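PDB 2R3B: ADP-dependent (S)-NAD(P)H-hydrate dehydratase from Enterococcus faecalis, which probably catalyses the ADP-dependent dehydration of the S form of NAD(P)HX, a hydrated and damaged form of NAD(P)H, in concert with an epimerase. Local coordinates for residues B[263-268]-B[282-287]; B[75-80]-B[85-90]; B[113-118]-B[132-137]; B[200-205]-B[250-255]; B[180-185]-B[190-195]. All blocks are in the same frame, centred on the assembly; numbering follows the deposited sequence.

Interaction 1: residues B[263-268]-B[282-287]; sequences SLIGDD and SQALPT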
# COMPACT_ATOMS: atom_id res chain seq x y z
N SER B 263 -9.17 15.18 18.14
CA SER B 263 -8.80 14.71 19.47
C SER B 263 -9.77 13.66 20.05
O SER B 263 -9.35 12.84 20.87
CB SER B 263 -8.65 15.90 20.41
OG SER B 263 -9.86 16.61 20.52
N LEU B 264 -11.04 13.68 19.66
CA LEU B 264 -12.00 12.67 20.12
C LEU B 264 -11.60 11.31 19.61
O LEU B 264 -11.53 10.32 20.33
CB LEU B 264 -13.43 12.98 19.66
CG LEU B 264 -14.52 11.95 19.97
CD1 LEU B 264 -14.75 11.92 21.49
CD2 LEU B 264 -15.79 12.29 19.26
N ILE B 265 -11.30 11.27 18.32
CA ILE B 265 -10.87 10.01 17.71
C ILE B 265 -9.54 9.57 18.30
O ILE B 265 -9.34 8.39 18.62
CB ILE B 265 -10.79 10.13 16.17
CG1 ILE B 265 -12.16 10.33 15.55
CG2 ILE B 265 -10.15 8.85 15.58
CD1 ILE B 265 -12.09 10.85 14.07
N GLY B 266 -8.60 10.49 18.45
CA GLY B 266 -7.29 10.14 18.95
C GLY B 266 -7.40 9.67 20.39
O GLY B 266 -6.71 8.76 20.79
N ASP B 267 -8.31 10.27 21.16
CA ASP B 267 -8.48 9.87 22.56
C ASP B 267 -9.07 8.48 22.64
O ASP B 267 -8.66 7.68 23.47
CB ASP B 267 -9.38 10.87 23.28
CG ASP B 267 -8.67 12.15 23.66
OD1 ASP B 267 -7.42 12.24 23.56
OD2 ASP B 267 -9.37 13.09 24.12
N ASP B 268 -10.04 8.19 21.77
CA ASP B 268 -10.64 6.86 21.67
C ASP B 268 -9.59 5.81 21.29
O ASP B 268 -9.54 4.72 21.89
CB ASP B 268 -11.82 6.82 20.68
CG ASP B 268 -13.09 7.44 21.23
OD1 ASP B 268 -13.09 7.79 22.45
OD2 ASP B 268 -14.05 7.57 20.43
N SER B 282 -7.37 9.55 10.55
CA SER B 282 -8.01 9.82 9.25
C SER B 282 -8.96 8.70 8.80
O SER B 282 -10.07 8.96 8.28
CB SER B 282 -6.91 10.06 8.20
OG SER B 282 -6.16 11.24 8.58
N GLN B 283 -8.53 7.45 8.94
CA GLN B 283 -9.30 6.31 8.45
C GLN B 283 -10.61 6.15 9.22
O GLN B 283 -11.58 5.63 8.71
CB GLN B 283 -8.44 5.05 8.49
CG GLN B 283 -7.36 5.08 7.40
CD GLN B 283 -6.12 4.22 7.67
OE1 GLN B 283 -6.00 3.52 8.71
NE2 GLN B 283 -5.14 4.32 6.75
N ALA B 284 -10.64 6.65 10.45
CA ALA B 284 -11.84 6.62 11.31
C ALA B 284 -12.84 7.72 11.03
O ALA B 284 -13.99 7.67 11.52
CB ALA B 284 -11.45 6.66 12.76
N LEU B 285 -12.47 8.73 10.23
CA LEU B 285 -13.35 9.87 10.02
C LEU B 285 -14.74 9.52 9.49
O LEU B 285 -15.73 10.02 10.05
CB LEU B 285 -12.71 10.92 9.13
CG LEU B 285 -11.60 11.70 9.84
CD1 LEU B 285 -10.76 12.43 8.78
CD2 LEU B 285 -12.13 12.66 10.97
N PRO B 286 -14.84 8.71 8.43
CA PRO B 286 -16.19 8.45 7.91
C PRO B 286 -17.19 7.83 8.90
O PRO B 286 -18.35 8.24 8.92
CB PRO B 286 -15.93 7.53 6.72
CG PRO B 286 -14.49 7.88 6.29
CD PRO B 286 -13.79 8.12 7.59
N THR B 287 -16.74 6.90 9.74
CA THR B 287 -17.62 6.29 10.75
C THR B 287 -17.97 7.23 11.88
O THR B 287 -19.13 7.32 12.30
CB THR B 287 -17.09 4.97 11.26
OG1 THR B 287 -15.76 5.15 11.77
CG2 THR B 287 -17.04 3.97 10.14
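Ile265 reaches across from helix 252-269 to Ala284 and Leu285 of helix 278-292, two successive helices near the C-terminal end of this ribokinase-like fold. The contact is narrow and entirely apolar, with 128 Å² buried between the segments and a backbone approach of 7.3 Å from Ile265 CA to Ala284 CA. Both branches of the isoleucine are used. With chi1 at -67°, its CG2 methyl lies opposite the backbone N and meets Ala284 CB at 3.8 Å, while CG1 swings to the far side from the carbonyl carbon and carries CD1 to Leu285. The long axes of the isoleucine and leucine side chains cross at about a right angle, so they touch at one methyl pair instead of lying alongside. Ile281 and Tyr288, on the same helix as Ala284, also pack on Ile265 and widen the apolar seam, and Leu285 touches Ile240 of helix 233-247.

Several polar groups beside this seam have partners. Asp268 bonds through OD2 to Tyr288 OH, a second tie between the two helices, and through OD1 forms a salt bridge with Lys271. Asp267 receives Gly224 N and Asn225 ND2.

In the backbone, Pro286, whose nitrogen has no hydrogen to give, and Thr287 N make no bond to the preceding turn, and helix 278-292 kinks there; Leu285 N bonds to Ser282 O at 3.1 Å. At the kink, Pro286 and Thr287 pack on Asp273 of a second subunit. The tightest approach of the whole contact is Ile265 CD1 to Leu285 CD2, 3.6 Å.

Interaction 2: residues B[75-80]-B[85-90]; sequences TTVITD and GPLHAR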
# COMPACT_ATOMS: atom_id res chain seq x y z
N THR B 75 -9.94 16.95 -4.02
CA THR B 75 -8.68 17.28 -3.34
C THR B 75 -7.57 17.25 -4.38
O THR B 75 -7.39 16.24 -5.07
CB THR B 75 -8.36 16.30 -2.17
OG1 THR B 75 -9.38 16.40 -1.16
CG2 THR B 75 -7.01 16.60 -1.50
N THR B 76 -6.83 18.36 -4.45
CA THR B 76 -5.62 18.45 -5.28
C THR B 76 -4.43 18.73 -4.40
O THR B 76 -4.54 19.56 -3.47
CB THR B 76 -5.75 19.56 -6.34
OG1 THR B 76 -6.95 19.36 -7.06
CG2 THR B 76 -4.58 19.52 -7.34
N VAL B 77 -3.30 18.09 -4.69
CA VAL B 77 -2.10 18.26 -3.90
C VAL B 77 -1.01 18.85 -4.76
O VAL B 77 -0.64 18.27 -5.79
CB VAL B 77 -1.64 16.95 -3.24
CG1 VAL B 77 -0.49 17.19 -2.23
CG2 VAL B 77 -2.83 16.24 -2.51
N ILE B 78 -0.49 20.00 -4.34
CA ILE B 78 0.73 20.58 -4.93
C ILE B 78 1.90 20.20 -4.02
O ILE B 78 1.97 20.62 -2.87
CB ILE B 78 0.66 22.12 -5.04
CG1 ILE B 78 -0.53 22.57 -5.89
CG2 ILE B 78 2.02 22.71 -5.56
CD1 ILE B 78 -0.81 24.09 -5.73
N THR B 79 2.76 19.33 -4.53
CA THR B 79 3.81 18.72 -3.75
C THR B 79 4.93 18.32 -4.68
O THR B 79 4.74 18.26 -5.88
CB THR B 79 3.31 17.49 -2.96
OG1 THR B 79 4.37 17.03 -2.11
CG2 THR B 79 2.90 16.32 -3.88
N ASP B 80 6.12 18.09 -4.17
CA ASP B 80 7.20 17.66 -5.07
C ASP B 80 6.78 16.40 -5.84
O ASP B 80 6.20 15.46 -5.29
CB ASP B 80 8.49 17.41 -4.31
CG ASP B 80 9.70 17.41 -5.20
OD1 ASP B 80 9.93 16.40 -5.90
OD2 ASP B 80 10.43 18.43 -5.18
N GLY B 85 3.91 9.38 -6.43
CA GLY B 85 3.76 7.91 -6.43
C GLY B 85 3.23 7.40 -5.10
O GLY B 85 2.17 6.78 -5.04
N PRO B 86 3.97 7.62 -4.01
CA PRO B 86 3.45 7.09 -2.74
C PRO B 86 2.12 7.72 -2.34
O PRO B 86 1.30 7.08 -1.66
CB PRO B 86 4.57 7.40 -1.72
CG PRO B 86 5.45 8.33 -2.39
CD PRO B 86 5.33 8.16 -3.85
N LEU B 87 1.91 8.97 -2.74
CA LEU B 87 0.64 9.63 -2.45
C LEU B 87 -0.52 8.88 -3.13
O LEU B 87 -1.54 8.58 -2.50
CB LEU B 87 0.68 11.11 -2.86
CG LEU B 87 -0.51 11.99 -2.38
CD1 LEU B 87 -0.05 13.44 -2.17
CD2 LEU B 87 -1.66 11.96 -3.34
N HIS B 88 -0.37 8.56 -4.41
CA HIS B 88 -1.40 7.81 -5.11
C HIS B 88 -1.52 6.37 -4.67
O HIS B 88 -2.60 5.79 -4.80
CB HIS B 88 -1.20 7.87 -6.62
CG HIS B 88 -1.76 9.11 -7.26
ND1 HIS B 88 -1.30 9.59 -8.47
CD2 HIS B 88 -2.77 9.94 -6.88
CE1 HIS B 88 -1.99 10.68 -8.80
NE2 HIS B 88 -2.88 10.91 -7.85
N ALA B 89 -0.44 5.76 -4.22
CA ALA B 89 -0.54 4.39 -3.66
C ALA B 89 -1.50 4.40 -2.45
O ALA B 89 -2.18 3.41 -2.20
CB ALA B 89 0.84 3.87 -3.22
N ARG B 90 -1.48 5.46 -1.66
CA ARG B 90 -2.31 5.55 -0.46
C ARG B 90 -3.67 6.23 -0.68
O ARG B 90 -4.67 5.92 -0.01
CB ARG B 90 -1.54 6.29 0.64
CG ARG B 90 -0.26 5.59 1.11
CD ARG B 90 0.41 6.33 2.25
NE ARG B 90 -0.52 6.34 3.38
CZ ARG B 90 -0.70 5.35 4.25
NH1 ARG B 90 0.06 4.28 4.21
NH2 ARG B 90 -1.63 5.44 5.18
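Val77 and Leu87 mark the nearest backbone approach, their CA atoms 9.2 Å apart, as strand 74-78 faces the helix 84-90 that follows it. The two elements open a beta-alpha-beta unit completed by strand 95-97, a building block of the ribokinase-like alpha/beta fold; strand 95-97 returns parallel to strand 74-78 and bonds to it through the backbones of Thr75 and Val77 with Met95. Within the helix Ala89 N bonds to Gly85 O at 2.9 Å.

The gap between strand and helix is bridged by apolar side chains that meet end to end. Leu87 extends its CG away from its own backbone N (chi1 -170°), which carries the modelled CD1 methyl onto Val77; the residue was deposited in two conformers, so the placing of this methyl is tentative. Val77 receives it in the fork of its two branches, CG2 and CB each at 4.0 Å from Leu87 CD1. Thr79 adds its CG2 methyl more loosely; Gly51 O, the stronger partner, and Gly52 O compete for its OG1 proton, and Asn83 ND2 also bonds there. Ile60 of helix 57-70 covers both Val77 and Thr79, and Val96 and Ala94 pack on Leu87. At the helix end, Arg90 makes a salt bridge with Glu65, and Ala89 meets Ala89 of neighbouring subunits. The closest pair is Val77 CG1 and Leu87 CD1, at 3.8 Å.

Interaction 3: residues B[113-118]-B[132-137]; sequences DVILIG and KMVLAQ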
# COMPACT_ATOMS: atom_id res chain seq x y z
N ASP B 113 -11.64 26.27 -3.16
CA ASP B 113 -12.44 26.88 -2.10
C ASP B 113 -11.63 27.05 -0.82
O ASP B 113 -11.86 27.96 -0.06
CB ASP B 113 -13.69 26.02 -1.84
CG ASP B 113 -14.59 25.95 -3.03
OD1 ASP B 113 -15.01 27.03 -3.48
OD2 ASP B 113 -14.89 24.86 -3.56
N VAL B 114 -10.70 26.13 -0.58
CA VAL B 114 -9.84 26.04 0.63
C VAL B 114 -8.44 25.69 0.18
O VAL B 114 -8.26 24.79 -0.65
CB VAL B 114 -10.37 24.92 1.60
CG1 VAL B 114 -9.53 24.90 2.92
CG2 VAL B 114 -11.87 25.13 1.87
N ILE B 115 -7.47 26.43 0.70
CA ILE B 115 -6.06 26.19 0.49
C ILE B 115 -5.41 25.92 1.84
O ILE B 115 -5.52 26.74 2.75
CB ILE B 115 -5.39 27.45 -0.09
CG1 ILE B 115 -6.07 27.87 -1.41
CG2 ILE B 115 -3.87 27.26 -0.23
CD1 ILE B 115 -5.75 29.30 -1.76
N LEU B 116 -4.70 24.79 1.95
CA LEU B 116 -3.83 24.49 3.07
C LEU B 116 -2.41 24.54 2.56
O LEU B 116 -2.06 23.85 1.56
CB LEU B 116 -4.13 23.10 3.63
CG LEU B 116 -3.09 22.52 4.60
CD1 LEU B 116 -3.02 23.37 5.90
CD2 LEU B 116 -3.36 21.06 4.94
N ILE B 117 -1.59 25.35 3.21
CA ILE B 117 -0.17 25.41 2.89
C ILE B 117 0.68 25.18 4.14
O ILE B 117 0.45 25.80 5.20
CB ILE B 117 0.21 26.73 2.17
CG1 ILE B 117 1.70 26.67 1.71
CG2 ILE B 117 -0.12 27.96 3.05
CD1 ILE B 117 2.03 27.69 0.60
N GLY B 118 1.62 24.24 4.03
CA GLY B 118 2.64 24.10 5.06
C GLY B 118 3.12 22.74 5.52
O GLY B 118 4.29 22.63 5.91
N LYS B 132 4.90 32.80 -1.25
CA LYS B 132 4.63 34.13 -1.80
C LYS B 132 3.60 34.10 -2.92
O LYS B 132 2.75 34.97 -2.98
CB LYS B 132 5.88 34.75 -2.39
CG LYS B 132 6.94 35.11 -1.41
CD LYS B 132 8.05 35.83 -2.17
CE LYS B 132 9.39 35.70 -1.57
NZ LYS B 132 10.35 36.31 -2.56
N MSE B 133 3.71 33.12 -3.84
CA MSE B 133 2.76 33.02 -4.95
C MSE B 133 1.37 32.83 -4.39
O MSE B 133 0.44 33.49 -4.82
CB MSE B 133 3.13 31.88 -5.91
CG MSE B 133 4.40 32.14 -6.70
SE MSE B 133 4.92 30.63 -7.81
CE MSE B 133 3.38 30.46 -8.74
N VAL B 134 1.23 31.96 -3.40
CA VAL B 134 -0.08 31.68 -2.83
C VAL B 134 -0.66 32.86 -2.09
O VAL B 134 -1.84 33.17 -2.21
CB VAL B 134 -0.02 30.46 -1.88
CG1 VAL B 134 -1.28 30.38 -0.99
CG2 VAL B 134 0.18 29.20 -2.70
N LEU B 135 0.17 33.53 -1.30
CA LEU B 135 -0.29 34.71 -0.60
C LEU B 135 -0.70 35.79 -1.61
O LEU B 135 -1.68 36.46 -1.40
CB LEU B 135 0.78 35.26 0.32
CG LEU B 135 1.10 34.38 1.54
CD1 LEU B 135 2.33 34.93 2.27
CD2 LEU B 135 -0.09 34.32 2.45
N ALA B 136 0.07 35.94 -2.69
CA ALA B 136 -0.24 36.97 -3.71
C ALA B 136 -1.55 36.65 -4.42
O ALA B 136 -2.35 37.55 -4.70
CB ALA B 136 0.88 37.04 -4.73
N GLN B 137 -1.76 35.36 -4.68
CA GLN B 137 -2.92 34.89 -5.45
C GLN B 137 -4.23 34.81 -4.65
O GLN B 137 -5.31 34.75 -5.22
CB GLN B 137 -2.59 33.51 -6.02
CG GLN B 137 -3.43 33.19 -7.20
CD GLN B 137 -3.21 31.81 -7.76
OE1 GLN B 137 -2.11 31.25 -7.67
NE2 GLN B 137 -4.23 31.30 -8.43
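Val134 sets its two methyls on two different isoleucines of strand 114-117, one branch to each. CG1 lies 4.1 Å from Ile115 CG2, and CG2 lies at the same 4.1 Å from Ile117 CD1. In both pairs the side chains run antiparallel, side by side, so single methyls meet in passing. The contact is loose but buried and wholly apolar, and Val134 gives about half of the 124 Å² hidden between the segments.

The isoleucines do this with different branches. Ile117 is extended, CG1 lying opposite its backbone N (chi1 -173°), and this sends CD1 out to the helix; the price is a CG2 held in the crowded position between the backbone N and the carbonyl carbon. Ile115, at chi1 -57°, offers its short branch CG2 instead and leaves CG1 beside the backbone N. The nearest backbone pair is Ile117 CA and Val134 CA, 8.5 Å apart, a spacing that these branched side chains bridge.

Further out, Ile50 of strand 46-50 touches Ile115, Ile117 and Val134 alike, and Val109 of helix 102-111 covers Ile115. Gln137, one turn on from Val134, bonds through NE2 to Thr106 O of that same helix. Strand 114-117, helix 125-137 and strand 143-147 form a beta-alpha-beta unit: in the parallel part of the mixed sheet, strand 114-117 is flanked by strands 46-50 and 143-147, while Val114 and Leu116 pack against helix 233-247.

Interaction 4: residues B[200-205]-B[250-255]; sequences GSTIVL and PTIETI. With EDO (1,2-ethanediol), chain P.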
# COMPACT_ATOMS: atom_id res chain seq x y z
N GLY B 200 -6.13 39.80 12.75
CA GLY B 200 -7.44 39.72 12.13
C GLY B 200 -7.78 38.34 11.57
O GLY B 200 -8.68 38.20 10.74
N SER B 201 -7.05 37.32 12.04
CA SER B 201 -7.18 35.96 11.54
C SER B 201 -7.54 35.02 12.67
O SER B 201 -7.54 35.41 13.83
CB SER B 201 -5.83 35.53 10.92
OG SER B 201 -5.53 36.36 9.81
N THR B 202 -7.84 33.77 12.33
CA THR B 202 -8.11 32.76 13.35
C THR B 202 -6.79 32.13 13.74
O THR B 202 -5.95 31.82 12.88
CB THR B 202 -9.05 31.70 12.81
OG1 THR B 202 -10.30 32.30 12.45
CG2 THR B 202 -9.30 30.61 13.85
N ILE B 203 -6.60 31.93 15.03
CA ILE B 203 -5.42 31.25 15.53
C ILE B 203 -5.83 29.97 16.24
O ILE B 203 -6.48 30.01 17.27
CB ILE B 203 -4.56 32.12 16.51
CG1 ILE B 203 -4.34 33.54 15.95
CG2 ILE B 203 -3.27 31.37 16.90
CD1 ILE B 203 -3.59 33.59 14.61
N VAL B 204 -5.44 28.82 15.68
CA VAL B 204 -5.62 27.53 16.33
C VAL B 204 -4.31 27.24 17.05
O VAL B 204 -3.32 26.82 16.44
CB VAL B 204 -5.95 26.40 15.33
CG1 VAL B 204 -6.17 25.08 16.05
CG2 VAL B 204 -7.15 26.77 14.47
N LEU B 205 -4.28 27.53 18.36
CA LEU B 205 -3.04 27.46 19.11
C LEU B 205 -2.96 26.07 19.70
O LEU B 205 -3.62 25.75 20.69
CB LEU B 205 -2.97 28.55 20.19
CG LEU B 205 -1.73 28.56 21.08
CD1 LEU B 205 -0.44 28.60 20.22
CD2 LEU B 205 -1.80 29.73 22.08
N PRO B 250 -19.26 28.52 6.81
CA PRO B 250 -18.04 29.32 6.89
C PRO B 250 -17.91 30.13 8.18
O PRO B 250 -17.73 31.33 8.13
CB PRO B 250 -18.15 30.22 5.66
CG PRO B 250 -19.62 30.37 5.45
CD PRO B 250 -20.24 29.07 5.84
N THR B 251 -17.98 29.47 9.33
CA THR B 251 -17.83 30.12 10.62
C THR B 251 -16.75 29.41 11.42
O THR B 251 -16.38 28.28 11.11
CB THR B 251 -19.14 30.13 11.41
OG1 THR B 251 -19.48 28.80 11.78
CG2 THR B 251 -20.26 30.69 10.57
N ILE B 252 -16.23 30.04 12.47
CA ILE B 252 -15.12 29.44 13.20
C ILE B 252 -15.56 28.20 13.98
O ILE B 252 -14.74 27.36 14.32
CB ILE B 252 -14.33 30.47 14.02
CG1 ILE B 252 -14.01 31.71 13.16
CG2 ILE B 252 -13.01 29.88 14.60
CD1 ILE B 252 -13.41 31.41 11.72
N GLU B 253 -16.88 28.02 14.19
CA GLU B 253 -17.36 26.81 14.83
C GLU B 253 -16.94 25.56 14.03
O GLU B 253 -16.69 24.49 14.59
CB GLU B 253 -18.88 26.81 14.94
CG GLU B 253 -19.42 27.65 16.13
CD GLU B 253 -19.46 29.17 15.90
OE1 GLU B 253 -19.21 29.67 14.77
OE2 GLU B 253 -19.75 29.87 16.90
N THR B 254 -16.88 25.72 12.71
CA THR B 254 -16.49 24.62 11.83
C THR B 254 -15.06 24.18 12.13
O THR B 254 -14.79 23.01 12.16
CB THR B 254 -16.69 25.01 10.36
OG1 THR B 254 -18.11 25.11 10.11
CG2 THR B 254 -16.08 23.98 9.41
N ILE B 255 -14.18 25.14 12.36
CA ILE B 255 -12.79 24.87 12.69
C ILE B 255 -12.72 24.18 14.05
O ILE B 255 -12.00 23.22 14.23
CB ILE B 255 -11.94 26.17 12.66
CG1 ILE B 255 -11.97 26.83 11.28
CG2 ILE B 255 -10.46 25.88 13.04
CD1 ILE B 255 -11.36 28.20 11.21
C1 EDO P . -14.45 34.72 8.07
O1 EDO P . -15.60 34.70 7.21
C2 EDO P . -14.84 34.63 9.53
O2 EDO P . -15.84 33.63 9.76
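A first torsion of -61° turns both branches of Thr202 to use: OG1 stands opposite the carbonyl carbon, beside the backbone N, and CG2 opposite the backbone N, so that CG2 faces Ile255 near the start of helix 252-269 and OG1 is turned toward Ile252. Ile255, at chi1 -60°, has the same branch pattern, CG2 going to Val204 and CG1 carrying CD1 to Thr202. This is packing of a helix on the central sheet of the ribokinase-like fold, where strand 202-205 lies between its neighbours 167-170 and 211-213.

Thr202 and Val204, two residues apart on the strand, both face the helix, and the backbones come nearest at Thr202 CA and Ile252 CA, 7.8 Å apart. Thr202 and Ile255 point at each other, and Thr202 CG2 and Ile255 CD1 lie 4.1 Å apart. Ile252 runs alongside Thr202 in the reverse sense; in the conformer modelled, one of two deposited and so tentatively, Ile252 CG2 is 3.9 Å from Thr202 CG2, and the closeness of its CD1 to Thr202 OG1 is doubtful.

Around the contact, Val168 of strand 167-170 and Leu245 of helix 233-247 pack on Ile255, and Val204 touches Thr210. Thr254 N bonds back to Thr251 O as the helix begins, and Thr254 OG1 bonds to Lys249 O. A 1,2-ethanediol, probably from the crystallisation liquor, lies beside Ile252; it is bonded to Lys166 NZ and, through a weak bond of 3.4 Å, its O2 meets Pro250 O. Two residues further along the strand, Val204 and Ile255 pack at an oblique angle, and their CG2 methyls close to 3.7 Å.

Interaction 5: residues B[180-185]-B[190-195]; sequences SHLPIE and ANNQRQ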
# COMPACT_ATOMS: atom_id res chain seq x y z
N SER B 180 3.52 35.83 16.80
CA SER B 180 2.94 36.85 17.68
C SER B 180 3.97 37.66 18.46
O SER B 180 3.63 38.70 19.04
CB SER B 180 2.03 36.18 18.71
OG SER B 180 2.78 35.42 19.62
N HIS B 181 5.19 37.16 18.51
CA HIS B 181 6.27 37.70 19.34
C HIS B 181 6.01 37.56 20.84
O HIS B 181 6.70 38.16 21.64
CB HIS B 181 6.60 39.14 18.96
CG HIS B 181 6.96 39.30 17.52
ND1 HIS B 181 6.09 39.84 16.59
CD2 HIS B 181 8.05 38.90 16.83
CE1 HIS B 181 6.66 39.81 15.40
NE2 HIS B 181 7.84 39.24 15.52
N LEU B 182 5.04 36.72 21.21
CA LEU B 182 4.79 36.41 22.61
C LEU B 182 5.66 35.25 23.05
O LEU B 182 5.47 34.11 22.60
CB LEU B 182 3.32 36.05 22.86
CG LEU B 182 2.29 37.16 22.69
CD1 LEU B 182 0.90 36.57 22.68
CD2 LEU B 182 2.43 38.22 23.79
N PRO B 183 6.62 35.50 23.97
CA PRO B 183 7.32 34.39 24.60
C PRO B 183 6.32 33.48 25.28
O PRO B 183 5.29 33.95 25.74
CB PRO B 183 8.20 35.08 25.66
CG PRO B 183 8.38 36.45 25.17
CD PRO B 183 7.10 36.80 24.47
N ILE B 184 6.64 32.20 25.34
CA ILE B 184 5.68 31.20 25.83
C ILE B 184 5.15 31.55 27.21
O ILE B 184 3.96 31.40 27.48
CB ILE B 184 6.28 29.77 25.81
CG1 ILE B 184 6.59 29.35 24.37
CG2 ILE B 184 5.29 28.80 26.45
CD1 ILE B 184 7.06 27.89 24.21
N GLU B 185 6.04 32.04 28.07
CA GLU B 185 5.64 32.60 29.37
C GLU B 185 4.55 33.68 29.28
O GLU B 185 3.69 33.75 30.14
CB GLU B 185 6.87 33.12 30.19
CG GLU B 185 8.12 33.64 29.39
CD GLU B 185 8.36 35.16 29.48
OE1 GLU B 185 7.63 35.88 30.21
OE2 GLU B 185 9.31 35.63 28.81
N ALA B 190 -5.38 36.67 27.51
CA ALA B 190 -5.53 38.08 27.11
C ALA B 190 -4.53 38.49 26.04
O ALA B 190 -4.89 39.16 25.07
CB ALA B 190 -5.35 38.97 28.33
N ASN B 191 -3.27 38.10 26.23
CA ASN B 191 -2.20 38.42 25.28
C ASN B 191 -2.41 37.69 23.95
O ASN B 191 -2.31 38.30 22.88
CB ASN B 191 -0.83 38.05 25.83
CG ASN B 191 -0.37 38.98 26.96
OD1 ASN B 191 -0.90 40.07 27.11
ND2 ASN B 191 0.60 38.53 27.74
N ASN B 192 -2.72 36.40 24.03
CA ASN B 192 -3.05 35.61 22.83
C ASN B 192 -4.18 36.25 22.06
O ASN B 192 -4.10 36.42 20.85
CB ASN B 192 -3.43 34.16 23.20
CG ASN B 192 -2.25 33.33 23.66
OD1 ASN B 192 -1.08 33.68 23.46
ND2 ASN B 192 -2.56 32.20 24.30
N GLN B 193 -5.24 36.64 22.74
CA GLN B 193 -6.37 37.27 22.06
C GLN B 193 -6.01 38.60 21.41
O GLN B 193 -6.47 38.93 20.30
CB GLN B 193 -7.53 37.48 23.04
CG GLN B 193 -8.78 38.02 22.42
CD GLN B 193 -9.47 37.01 21.53
OE1 GLN B 193 -9.41 37.10 20.29
NE2 GLN B 193 -10.11 36.05 22.14
N ARG B 194 -5.19 39.38 22.09
CA ARG B 194 -4.78 40.67 21.55
C ARG B 194 -3.98 40.48 20.26
O ARG B 194 -4.11 41.26 19.31
CB ARG B 194 -3.92 41.39 22.58
CG ARG B 194 -3.59 42.83 22.20
CD ARG B 194 -3.02 43.62 23.39
NE ARG B 194 -3.82 43.42 24.60
CZ ARG B 194 -3.42 42.76 25.69
NH1 ARG B 194 -2.22 42.21 25.75
NH2 ARG B 194 -4.25 42.63 26.72
N GLN B 195 -3.15 39.45 20.24
CA GLN B 195 -2.28 39.22 19.09
C GLN B 195 -3.08 38.58 17.95
O GLN B 195 -2.83 38.86 16.78
CB GLN B 195 -1.06 38.39 19.49
CG GLN B 195 -0.05 39.13 20.34
CD GLN B 195 0.36 40.43 19.72
OE1 GLN B 195 0.81 40.47 18.57
NE2 GLN B 195 0.17 41.53 20.45
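The carboxamide of Asn192 presents OD1 to the Leu182 CD1 methyl at 3.6 Å, while that oxygen accepts a hydrogen bond from Trp176 NE1, which helps hold the amide in place. The Asn191 carboxamide has a partner at each of its polar atoms: ND2 donates to Gln186 O, and OD1 accepts from Arg194 NH1 at 2.9 Å. This last bond is bent, with 140° at the hydrogen, and the oxygen is 16° out of the guanidinium plane. Over one face of that guanidinium lies Ala190 O, about 3.8 Å above it and nearer its margin.

Leu182 carries the contact from the loop that follows helix 173-180. Its side chain crosses those of Asn191, Asn192 and Gln195 obliquely. CD1 meets Gln195 CG at 3.6 Å, and CD2 lies 3.8 Å from Asn191 CB, so the isobutyl group rests on the aliphatic parts of polar residues. In Gln195 the first torsion (chi1 -71°) sets CG against Leu182 and Ser180, and a bend at the second turns the rest of the chain from an extended course. Ser180 adds its CB, 3.9 Å from Gln195 CB. Its OG accepts from Leu182 N at 3.1 Å, an ST turn that steadies the chain where it leaves the helix at His181, and it is also bonded to Trp176 O.

The short loop between helices 173-180 and 189-199 packs back on the second of them. Trp176 packs on both Leu182 and Gln195, while Phe213 of strand 211-213 also packs on helix 189-199, at Asn192 and Gln193.

From the N terminus the contacts follow in series, none enclosing or crossing another. Interaction 2 closes a short loop of four residues, strand 74-78 to its following helix; interaction 3 makes a like strand-to-helix closure two strands across the sheet, beyond strand 46-50, their nearest atoms about 6 Å apart. Interaction 5, again across four residues, folds helix 189-199 back on the loop before it, and that helix runs into strand 202-205, where Leu205 CD2 of interaction 4 lies 3.4 Å from Asn192 ND2. Interaction 4 closes the widest loop, bringing helix 252-269 to the sheet. The same helix then carries interaction 1, whose Gln283 NE2 comes 4.0 Å from Arg90 NH2 of interaction 2.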